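Local coordinates for protein glycoside Hydrolase (Bacteroides uniformis, PDB 5T9X) that probably hydrolyses agarose, as a family 16 glycoside hydrolase from the agarose-degrading pathway of a human gut bacterium, at residues E47-F55 against L69-N77; F88-H97 against T149-R157. All coordinates share one frame; numbering follows the deposited sequence.

Contact 1. Residues E47-F55 against L69-N77. With NA (sodium ion), chain D.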
loop_
_atom_site.group_PDB
_atom_site.type_symbol
_atom_site.label_atom_id
_atom_site.label_comp_id
_atom_site.label_asym_id
_atom_site.label_seq_id
_atom_site.Cartn_x
_atom_site.Cartn_y
_atom_site.Cartn_z
ATOM N N GLU A 47 -18.674 -22.233 -10.172
ATOM C CA GLU A 47 -17.355 -22.817 -10.249
ATOM C C GLU A 47 -16.307 -21.725 -10.079
ATOM O O GLU A 47 -16.487 -20.605 -10.564
ATOM C CB GLU A 47 -17.149 -23.547 -11.588
ATOM C CG GLU A 47 -15.840 -24.317 -11.613
ATOM C CD GLU A 47 -15.495 -24.945 -12.949
ATOM O OE1 GLU A 47 -16.349 -25.010 -13.870
ATOM O OE2 GLU A 47 -14.338 -25.399 -13.049
ATOM N N PHE A 48 -15.225 -22.067 -9.379
ATOM C CA PHE A 48 -14.049 -21.195 -9.204
ATOM C C PHE A 48 -13.397 -20.922 -10.556
ATOM O O PHE A 48 -13.154 -21.861 -11.294
ATOM C CB PHE A 48 -13.008 -21.868 -8.279
ATOM C CG PHE A 48 -13.431 -21.996 -6.834
ATOM C CD1 PHE A 48 -14.737 -21.658 -6.390
ATOM C CD2 PHE A 48 -12.533 -22.488 -5.916
ATOM C CE1 PHE A 48 -15.104 -21.793 -5.068
ATOM C CE2 PHE A 48 -12.894 -22.626 -4.587
ATOM C CZ PHE A 48 -14.185 -22.285 -4.163
ATOM N N GLU A 49 -13.144 -19.650 -10.874
ATOM C CA GLU A 49 -12.375 -19.256 -12.078
ATOM C C GLU A 49 -10.958 -18.757 -11.780
ATOM O O GLU A 49 -10.054 -18.969 -12.596
ATOM C CB GLU A 49 -13.128 -18.206 -12.892
ATOM C CG GLU A 49 -14.515 -18.669 -13.320
ATOM C CD GLU A 49 -15.175 -17.763 -14.354
ATOM O OE1 GLU A 49 -14.537 -16.800 -14.850
ATOM O OE2 GLU A 49 -16.348 -18.034 -14.685
ATOM N N TYR A 50 -10.755 -18.104 -10.633
ATOM C CA TYR A 50 -9.443 -17.549 -10.289
ATOM C C TYR A 50 -8.910 -18.108 -8.969
ATOM O O TYR A 50 -9.680 -18.591 -8.146
ATOM C CB TYR A 50 -9.544 -16.016 -10.236
ATOM C CG TYR A 50 -10.126 -15.372 -11.501
ATOM C CD1 TYR A 50 -9.292 -15.006 -12.560
ATOM C CD2 TYR A 50 -11.500 -15.121 -11.630
ATOM C CE1 TYR A 50 -9.793 -14.421 -13.713
ATOM C CE2 TYR A 50 -12.010 -14.548 -12.789
ATOM C CZ TYR A 50 -11.142 -14.193 -13.829
ATOM O OH TYR A 50 -11.606 -13.600 -14.999
ATOM N N GLU A 51 -7.585 -18.053 -8.793
ATOM C CA GLU A 51 -6.872 -18.307 -7.510
ATOM C C GLU A 51 -7.709 -17.902 -6.310
ATOM O O GLU A 51 -7.898 -18.673 -5.356
ATOM C CB GLU A 51 -5.592 -17.444 -7.434
ATOM C CG GLU A 51 -4.346 -18.011 -8.089
ATOM C CD GLU A 51 -3.092 -17.166 -7.843
ATOM O OE1 GLU A 51 -3.194 -15.955 -7.548
ATOM O OE2 GLU A 51 -1.954 -17.688 -7.973
ATOM N N TRP A 52 -8.198 -16.657 -6.385
ATOM C CA TRP A 52 -8.889 -16.002 -5.269
ATOM C C TRP A 52 -10.330 -16.405 -4.954
ATOM O O TRP A 52 -10.876 -15.968 -3.932
ATOM C CB TRP A 52 -8.837 -14.483 -5.438
ATOM C CG TRP A 52 -9.452 -13.937 -6.672
ATOM C CD1 TRP A 52 -10.741 -13.994 -7.042
ATOM C CD2 TRP A 52 -8.777 -13.185 -7.666
ATOM N NE1 TRP A 52 -10.916 -13.333 -8.229
ATOM C CE2 TRP A 52 -9.713 -12.837 -8.633
ATOM C CE3 TRP A 52 -7.459 -12.790 -7.836
ATOM C CZ2 TRP A 52 -9.384 -12.112 -9.755
ATOM C CZ3 TRP A 52 -7.128 -12.064 -8.966
ATOM C CH2 TRP A 52 -8.089 -11.736 -9.907
ATOM N N ASP A 53 -10.952 -17.202 -5.813
ATOM C CA ASP A 53 -12.345 -17.561 -5.615
ATOM C C ASP A 53 -12.552 -18.483 -4.410
ATOM O O ASP A 53 -13.649 -18.558 -3.893
ATOM C CB ASP A 53 -12.945 -18.151 -6.902
ATOM C CG ASP A 53 -13.294 -17.078 -7.944
ATOM O OD1 ASP A 53 -13.595 -15.917 -7.558
ATOM O OD2 ASP A 53 -13.296 -17.407 -9.159
ATOM N N LYS A 54 -11.510 -19.120 -3.904
ATOM C CA LYS A 54 -11.640 -19.730 -2.584
ATOM C C LYS A 54 -12.043 -18.776 -1.464
ATOM O O LYS A 54 -12.472 -19.240 -0.398
ATOM C CB LYS A 54 -10.392 -20.490 -2.166
ATOM C CG LYS A 54 -9.104 -19.702 -2.050
ATOM C CD LYS A 54 -8.085 -20.479 -1.196
ATOM C CE LYS A 54 -6.682 -20.454 -1.786
ATOM N NZ LYS A 54 -5.792 -21.438 -1.091
ATOM N N PHE A 55 -11.885 -17.470 -1.679
ATOM C CA PHE A 55 -12.272 -16.462 -0.693
ATOM C C PHE A 55 -13.408 -15.615 -1.221
ATOM O O PHE A 55 -13.266 -14.988 -2.251
ATOM C CB PHE A 55 -11.123 -15.516 -0.411
ATOM C CG PHE A 55 -9.851 -16.159 0.093
ATOM C CD1 PHE A 55 -9.781 -16.686 1.356
ATOM C CD2 PHE A 55 -8.690 -16.116 -0.669
ATOM C CE1 PHE A 55 -8.582 -17.198 1.837
ATOM C CE2 PHE A 55 -7.501 -16.648 -0.201
ATOM C CZ PHE A 55 -7.439 -17.175 1.064
ATOM N N LEU A 69 -16.214 -8.342 -11.102
ATOM C CA LEU A 69 -14.777 -8.257 -11.157
ATOM C C LEU A 69 -14.372 -7.254 -12.231
ATOM O O LEU A 69 -14.942 -7.252 -13.304
ATOM C CB LEU A 69 -14.212 -9.626 -11.484
ATOM C CG LEU A 69 -12.698 -9.729 -11.472
ATOM C CD1 LEU A 69 -12.143 -9.622 -10.048
ATOM C CD2 LEU A 69 -12.306 -11.036 -12.131
ATOM N N GLN A 70 -13.392 -6.410 -11.930
ATOM C CA GLN A 70 -12.932 -5.390 -12.851
ATOM C C GLN A 70 -11.669 -5.887 -13.505
ATOM O O GLN A 70 -10.916 -6.623 -12.884
ATOM C CB GLN A 70 -12.654 -4.091 -12.087
ATOM C CG GLN A 70 -13.845 -3.532 -11.329
ATOM C CD GLN A 70 -14.980 -3.122 -12.259
ATOM O OE1 GLN A 70 -14.877 -2.135 -12.968
ATOM N NE2 GLN A 70 -16.057 -3.873 -12.250
ATOM N N SER A 71 -11.402 -5.456 -14.733
ATOM C CA SER A 71 -10.254 -6.011 -15.469
ATOM C C SER A 71 -8.899 -5.515 -15.004
ATOM O O SER A 71 -7.880 -6.128 -15.364
ATOM C CB SER A 71 -10.391 -5.846 -16.987
ATOM O OG SER A 71 -10.549 -4.503 -17.339
ATOM N N GLN A 72 -8.871 -4.469 -14.180
ATOM C CA GLN A 72 -7.605 -4.054 -13.531
ATOM C C GLN A 72 -7.053 -5.095 -12.537
ATOM O O GLN A 72 -5.854 -5.088 -12.281
ATOM C CB GLN A 72 -7.773 -2.710 -12.817
ATOM C CG GLN A 72 -6.556 -2.213 -12.065
ATOM C CD GLN A 72 -5.436 -1.883 -13.005
ATOM O OE1 GLN A 72 -5.575 -0.986 -13.827
ATOM N NE2 GLN A 72 -4.314 -2.595 -12.898
ATOM N N SER A 73 -7.923 -5.957 -11.975
ATOM C CA SER A 73 -7.517 -7.057 -11.112
ATOM C C SER A 73 -6.424 -7.906 -11.771
ATOM O O SER A 73 -6.439 -8.076 -12.988
ATOM C CB SER A 73 -8.709 -7.956 -10.827
ATOM O OG SER A 73 -9.813 -7.216 -10.398
ATOM N N ASP A 74 -5.482 -8.423 -10.988
ATOM C CA ASP A 74 -4.377 -9.206 -11.536
ATOM C C ASP A 74 -3.983 -10.301 -10.572
ATOM O O ASP A 74 -3.696 -10.018 -9.411
ATOM C CB ASP A 74 -3.158 -8.312 -11.856
ATOM C CG ASP A 74 -2.225 -8.920 -12.947
ATOM O OD1 ASP A 74 -2.233 -10.161 -13.159
ATOM O OD2 ASP A 74 -1.466 -8.159 -13.603
ATOM N N ASP A 75 -3.959 -11.542 -11.060
ATOM C CA ASP A 75 -3.432 -12.672 -10.295
ATOM C C ASP A 75 -1.904 -12.879 -10.439
ATOM O O ASP A 75 -1.309 -13.755 -9.777
ATOM C CB ASP A 75 -4.210 -13.958 -10.608
ATOM C CG ASP A 75 -4.020 -14.471 -12.041
ATOM O OD1 ASP A 75 -3.045 -14.107 -12.741
ATOM O OD2 ASP A 75 -4.854 -15.298 -12.458
ATOM N N PHE A 76 -1.281 -12.094 -11.309
ATOM C CA PHE A 76 0.161 -12.091 -11.492
ATOM C C PHE A 76 0.779 -13.455 -11.840
ATOM O O PHE A 76 1.928 -13.691 -11.505
ATOM C CB PHE A 76 0.840 -11.512 -10.251
ATOM C CG PHE A 76 0.494 -10.080 -9.979
ATOM C CD1 PHE A 76 0.894 -9.069 -10.864
ATOM C CD2 PHE A 76 -0.136 -9.713 -8.808
ATOM C CE1 PHE A 76 0.617 -7.740 -10.596
ATOM C CE2 PHE A 76 -0.418 -8.382 -8.544
ATOM C CZ PHE A 76 -0.059 -7.401 -9.444
ATOM N N ASN A 77 0.036 -14.340 -12.512
ATOM C CA ASN A 77 0.549 -15.677 -12.874
ATOM C C ASN A 77 1.087 -15.644 -14.313
ATOM O O ASN A 77 0.474 -16.155 -15.258
ATOM C CB ASN A 77 -0.514 -16.784 -12.644
ATOM C CG ASN A 77 -0.926 -16.935 -11.146
ATOM O OD1 ASN A 77 -0.221 -16.506 -10.209
ATOM N ND2 ASN A 77 -2.080 -17.563 -10.921
HETATM NA NA NA D . -0.699 -15.149 -7.993
#

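Contact 2. Residues F88-H97 against T149-R157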
loop_
_atom_site.group_PDB
_atom_site.type_symbol
_atom_site.label_atom_id
_atom_site.label_comp_id
_atom_site.label_asym_id
_atom_site.label_seq_id
_atom_site.Cartn_x
_atom_site.Cartn_y
_atom_site.Cartn_z
ATOM N N PHE A 88 2.657 -7.733 -17.767
ATOM C CA PHE A 88 2.682 -6.628 -16.801
ATOM C C PHE A 88 2.217 -5.302 -17.432
ATOM O O PHE A 88 1.367 -4.618 -16.888
ATOM C CB PHE A 88 4.118 -6.509 -16.234
ATOM C CG PHE A 88 4.300 -5.419 -15.245
ATOM C CD1 PHE A 88 4.043 -5.642 -13.898
ATOM C CD2 PHE A 88 4.744 -4.159 -15.659
ATOM C CE1 PHE A 88 4.198 -4.623 -12.979
ATOM C CE2 PHE A 88 4.914 -3.142 -14.742
ATOM C CZ PHE A 88 4.636 -3.378 -13.399
ATOM N N GLU A 89 2.756 -4.991 -18.606
ATOM C CA GLU A 89 2.460 -3.767 -19.338
ATOM C C GLU A 89 0.998 -3.587 -19.721
ATOM O O GLU A 89 0.604 -2.489 -20.076
ATOM C CB GLU A 89 3.345 -3.710 -20.594
ATOM C CG GLU A 89 3.204 -2.456 -21.455
ATOM C CD GLU A 89 4.443 -2.125 -22.301
ATOM O OE1 GLU A 89 5.304 -3.018 -22.538
ATOM O OE2 GLU A 89 4.562 -0.943 -22.730
ATOM N N LYS A 90 0.185 -4.639 -19.679
ATOM C CA LYS A 90 -1.228 -4.500 -20.033
ATOM C C LYS A 90 -2.060 -3.854 -18.939
ATOM O O LYS A 90 -3.173 -3.387 -19.225
ATOM C CB LYS A 90 -1.853 -5.849 -20.379
ATOM C CG LYS A 90 -1.276 -6.525 -21.612
ATOM C CD LYS A 90 -1.618 -8.007 -21.603
ATOM C CE LYS A 90 -1.173 -8.684 -22.890
ATOM N NZ LYS A 90 -1.375 -10.156 -22.807
ATOM N N LYS A 91 -1.561 -3.869 -17.696
ATOM C CA LYS A 91 -2.304 -3.319 -16.554
ATOM C C LYS A 91 -1.552 -2.381 -15.623
ATOM O O LYS A 91 -2.172 -1.774 -14.764
ATOM C CB LYS A 91 -2.889 -4.477 -15.727
ATOM C CG LYS A 91 -3.918 -5.272 -16.496
ATOM C CD LYS A 91 -4.240 -6.569 -15.799
ATOM C CE LYS A 91 -5.224 -7.370 -16.623
ATOM N NZ LYS A 91 -5.870 -8.330 -15.717
ATOM N N TRP A 92 -0.240 -2.274 -15.781
ATOM C CA TRP A 92 0.622 -1.667 -14.775
ATOM C C TRP A 92 1.754 -0.917 -15.430
ATOM O O TRP A 92 2.135 -1.249 -16.540
ATOM C CB TRP A 92 1.215 -2.740 -13.865
ATOM C CG TRP A 92 0.216 -3.648 -13.208
ATOM C CD1 TRP A 92 -0.056 -4.935 -13.546
ATOM C CD2 TRP A 92 -0.632 -3.343 -12.097
ATOM N NE1 TRP A 92 -1.018 -5.451 -12.728
ATOM C CE2 TRP A 92 -1.384 -4.501 -11.817
ATOM C CE3 TRP A 92 -0.820 -2.211 -11.301
ATOM C CZ2 TRP A 92 -2.330 -4.558 -10.779
ATOM C CZ3 TRP A 92 -1.767 -2.263 -10.267
ATOM C CH2 TRP A 92 -2.504 -3.433 -10.013
ATOM N N THR A 93 2.264 0.116 -14.768
ATOM C CA THR A 93 3.573 0.679 -15.087
ATOM C C THR A 93 4.494 0.443 -13.897
ATOM O O THR A 93 4.022 0.333 -12.767
ATOM C CB THR A 93 3.511 2.186 -15.365
ATOM O OG1 THR A 93 3.145 2.890 -14.169
ATOM C CG2 THR A 93 2.541 2.499 -16.494
ATOM N N ASP A 94 5.802 0.368 -14.152
ATOM C CA ASP A 94 6.810 0.083 -13.093
ATOM C C ASP A 94 7.440 1.354 -12.474
ATOM O O ASP A 94 8.637 1.384 -12.152
ATOM C CB ASP A 94 7.903 -0.912 -13.600
ATOM C CG ASP A 94 8.532 -0.496 -14.940
ATOM O OD1 ASP A 94 8.181 0.592 -15.455
ATOM O OD2 ASP A 94 9.344 -1.280 -15.498
ATOM N N TYR A 95 6.623 2.391 -12.300
ATOM C CA TYR A 95 7.030 3.599 -11.590
ATOM C C TYR A 95 5.823 4.195 -10.890
ATOM O O TYR A 95 4.738 3.655 -10.978
ATOM C CB TYR A 95 7.679 4.611 -12.552
ATOM C CG TYR A 95 8.766 5.442 -11.911
ATOM C CD1 TYR A 95 9.986 4.885 -11.577
ATOM C CD2 TYR A 95 8.566 6.790 -11.612
ATOM C CE1 TYR A 95 10.987 5.648 -10.972
ATOM C CE2 TYR A 95 9.557 7.563 -11.017
ATOM C CZ TYR A 95 10.771 6.992 -10.708
ATOM O OH TYR A 95 11.756 7.745 -10.106
ATOM N N TYR A 96 6.038 5.280 -10.156
ATOM C CA TYR A 96 4.979 6.075 -9.497
ATOM C C TYR A 96 4.265 6.827 -10.580
ATOM O O TYR A 96 4.806 6.968 -11.669
ATOM C CB TYR A 96 5.656 7.033 -8.514
ATOM C CG TYR A 96 4.826 7.925 -7.632
ATOM C CD1 TYR A 96 4.055 7.413 -6.595
ATOM C CD2 TYR A 96 4.922 9.315 -7.737
ATOM C CE1 TYR A 96 3.345 8.253 -5.738
ATOM C CE2 TYR A 96 4.214 10.159 -6.889
ATOM C CZ TYR A 96 3.441 9.631 -5.891
ATOM O OH TYR A 96 2.777 10.488 -5.070
ATOM N N HIS A 97 3.080 7.342 -10.266
ATOM C CA HIS A 97 2.224 8.035 -11.236
ATOM C C HIS A 97 2.741 9.416 -11.762
ATOM O O HIS A 97 2.101 10.030 -12.598
ATOM C CB HIS A 97 0.731 8.079 -10.733
ATOM C CG HIS A 97 0.403 9.111 -9.679
ATOM N ND1 HIS A 97 1.238 10.149 -9.317
ATOM C CD2 HIS A 97 -0.733 9.293 -8.961
ATOM C CE1 HIS A 97 0.661 10.883 -8.387
ATOM N NE2 HIS A 97 -0.543 10.394 -8.164
ATOM N N THR A 149 14.573 0.821 -4.491
ATOM C CA THR A 149 13.477 -0.112 -4.371
ATOM C C THR A 149 12.530 0.098 -5.536
ATOM O O THR A 149 12.937 0.656 -6.563
ATOM C CB THR A 149 12.804 -0.002 -2.992
ATOM O OG1 THR A 149 11.925 -1.109 -2.802
ATOM C CG2 THR A 149 12.032 1.304 -2.845
ATOM N N GLY A 150 11.293 -0.361 -5.425
ATOM C CA GLY A 150 10.357 -0.281 -6.551
ATOM C C GLY A 150 8.981 0.282 -6.256
ATOM O O GLY A 150 8.551 0.302 -5.123
ATOM N N CYS A 151 8.304 0.720 -7.310
ATOM C CA CYS A 151 6.960 1.257 -7.232
ATOM C C CYS A 151 6.175 0.894 -8.484
ATOM O O CYS A 151 6.697 0.967 -9.591
ATOM C CB CYS A 151 7.029 2.770 -7.104
ATOM S SG CYS A 151 5.464 3.550 -6.683
ATOM N N VAL A 152 4.915 0.530 -8.297
ATOM C CA VAL A 152 4.021 0.132 -9.372
ATOM C C VAL A 152 2.758 0.988 -9.305
ATOM O O VAL A 152 2.265 1.321 -8.223
ATOM C CB VAL A 152 3.689 -1.355 -9.188
ATOM C CG1 VAL A 152 2.477 -1.801 -9.978
ATOM C CG2 VAL A 152 4.896 -2.194 -9.575
ATOM N N THR A 153 2.228 1.322 -10.477
ATOM C CA THR A 153 1.001 2.099 -10.606
ATOM C C THR A 153 0.086 1.443 -11.614
ATOM O O THR A 153 0.537 1.025 -12.689
ATOM C CB THR A 153 1.290 3.533 -11.124
ATOM O OG1 THR A 153 2.232 4.165 -10.259
ATOM C CG2 THR A 153 0.001 4.390 -11.158
ATOM N N SER A 154 -1.209 1.433 -11.303
ATOM C CA SER A 154 -2.210 0.893 -12.214
ATOM C C SER A 154 -2.352 1.729 -13.488
ATOM O O SER A 154 -2.048 2.923 -13.500
ATOM C CB SER A 154 -3.559 0.829 -11.520
ATOM O OG SER A 154 -4.021 2.132 -11.267
ATOM N N LYS A 155 -2.826 1.099 -14.556
ATOM C CA LYS A 155 -3.063 1.817 -15.816
ATOM C C LYS A 155 -4.429 2.446 -15.847
ATOM O O LYS A 155 -4.597 3.418 -16.540
ATOM C CB LYS A 155 -2.818 0.947 -17.068
ATOM C CG LYS A 155 -1.343 0.870 -17.433
ATOM C CD LYS A 155 -1.058 0.394 -18.852
ATOM C CE LYS A 155 0.251 1.028 -19.345
ATOM N NZ LYS A 155 0.938 0.305 -20.454
ATOM N N THR A 156 -5.390 1.908 -15.093
ATOM C CA THR A 156 -6.721 2.507 -14.961
ATOM C C THR A 156 -7.003 2.901 -13.509
ATOM O O THR A 156 -6.279 2.524 -12.606
ATOM C CB THR A 156 -7.839 1.555 -15.483
ATOM O OG1 THR A 156 -7.970 0.418 -14.620
ATOM C CG2 THR A 156 -7.557 1.102 -16.937
ATOM N N ARG A 157 -8.085 3.647 -13.298
ATOM C CA ARG A 157 -8.419 4.165 -11.982
ATOM C C ARG A 157 -9.674 3.574 -11.453
ATOM O O ARG A 157 -10.441 3.036 -12.193
ATOM C CB ARG A 157 -8.562 5.667 -12.045
ATOM C CG ARG A 157 -7.280 6.307 -12.524
ATOM C CD ARG A 157 -7.222 7.767 -12.150
ATOM N NE ARG A 157 -7.266 8.630 -13.329
ATOM C CZ ARG A 157 -6.200 9.027 -14.038
ATOM N NH1 ARG A 157 -4.936 8.635 -13.751
ATOM N NH2 ARG A 157 -6.416 9.825 -15.068
HETATM O O HOH W 1 9.884 1.297 -9.604
#

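Contact 1. Residues E47-F55 against L69-N77
Glu51 OE2 is held from two directions, by a sodium ion at 2.8 Å and by the side-chain amide of Asn77, whose ND2 donates a weak hydrogen bond of 3.0 Å to it. The glutamate and the asparagine approach each other from opposite directions, with carboxylate and amide planes turned 75° apart. The extended chain of Glu51 carries its carboxylate out to the metal, which it reaches with both oxygens, OE1 lying 2.7 Å from the sodium. Segment 69-77 adds the backbone carbonyl Asp75 O at 2.4 Å from the ion and Asn77 OD1 at 2.6 Å, so the one amide group of Asn77 serves both the metal and the carboxylate. Asp75 OD1 accepts from Asn77 N in an Asx turn, which ties together the two residues that supply these ligands. Gly118 and Asp332 complete the site.

Away from the ion, Tyr50 and Trp52 pack against the other segment. With CG between its own backbone N and carbonyl carbon (chi1 60°), Trp52 sends its six-membered ring toward Leu69, Ser73 and Asp75. Leu69 forks against both aromatic residues: CD1 is 3.7 Å from Trp52 CZ2, and CD2 is 3.6 Å from Tyr50 CE2. The far rim of the indole meets segment 69-77 edge-on at the Asp74-Asp75 peptide, and Trp52 CZ3 comes 3.8 Å from Asp75 CB. Tyr50 CB lies over one face of the indole, near its rim, while Trp52 CZ2 in turn lies over a face of the tyrosine ring.

The ligands drawn from the two loops are all oxygens, and several crowd closely enough that they would probably repel without the cation between them. The carboxylates of Glu51 and Asp332 probably offset the charge of the ion, which joins the N-terminal loop to segment 69-77, Gly118 and Asp332 of strand 329-341.

Contact 2. Residues F88-H97 against T149-R157
Trp92 reaches to the neighbouring strand, its indole set obliquely against Val152 and Ser154: CE3 is 3.6 Å from Val152 CG1 and 3.5 Å from Ser154 CA. Val152 splits its two methyl groups between aromatic residues. CG1, anti to the valine N (chi1 163°), serves the tryptophan, while CG2 meets the ring edge of Phe88, 4.0 Å from CZ. Phe88 in turn lays a face against Trp92 CB, closing an apolar cluster on this side of the sheet.

On the other side, Thr93 and Thr153 lie side by side and point the same way. They form the antiparallel hydrogen-bonded pair, with Thr93 N to Thr153 O at 2.9 Å and Thr153 N to Thr93 O at 3.1 Å; Trp92 and Ser154 form the adjoining non-hydrogen-bonded pair. Thr153 OG1 donates to Tyr95 O at 2.7 Å, in the carbonyl plane and on a lone pair, and so continues the pairing by side chain where the regular strand bonds have stopped. Its CG2 lies 3.8 Å from His97 CB. Further on, the sulfur of Cys151 sits at the ring edge of Tyr96.

At the opposite end Lys155 N bonds to Lys91 O, extending the pairing past Trp92 and Ser154, and the lysine side chain stretches out along segment 88-97, passing Trp92 N and the methyl of Thr93 until NZ donates to Glu89 O at 2.8 Å.

The short strand 92-93 thus borders the long strand 140-154, which pairs through Val152 and Ser154 with strand 298-304 on its other side; Ile113 of strand 113-116, which belongs to the antiparallel sheet, packs against Phe88 and Val152.

Overall arrangement
Contact 1 closes before contact 2 opens along the chain, and their centres are 19 Å apart. Contact 1 joins loops flanking strand 65-69, which pairs with strand 329-341 in an antiparallel sheet; contact 2 places strand 92-93 on the mixed sheet through strand 140-154. The two sheets fit the beta-sandwich jelly roll of family 16 enzymes. The loop running from residue 69 joins the contacts directly: Asp74 OD2 probably accepts a hydrogen bond from Trp92 NE1 at 2.9 Å, and Ser73 O probably another from Lys91 NZ at 2.8 Å. The sodium-bound loop is thereby tied to the mixed sheet, with the side chain of Trp92 about 11 Å from the ion.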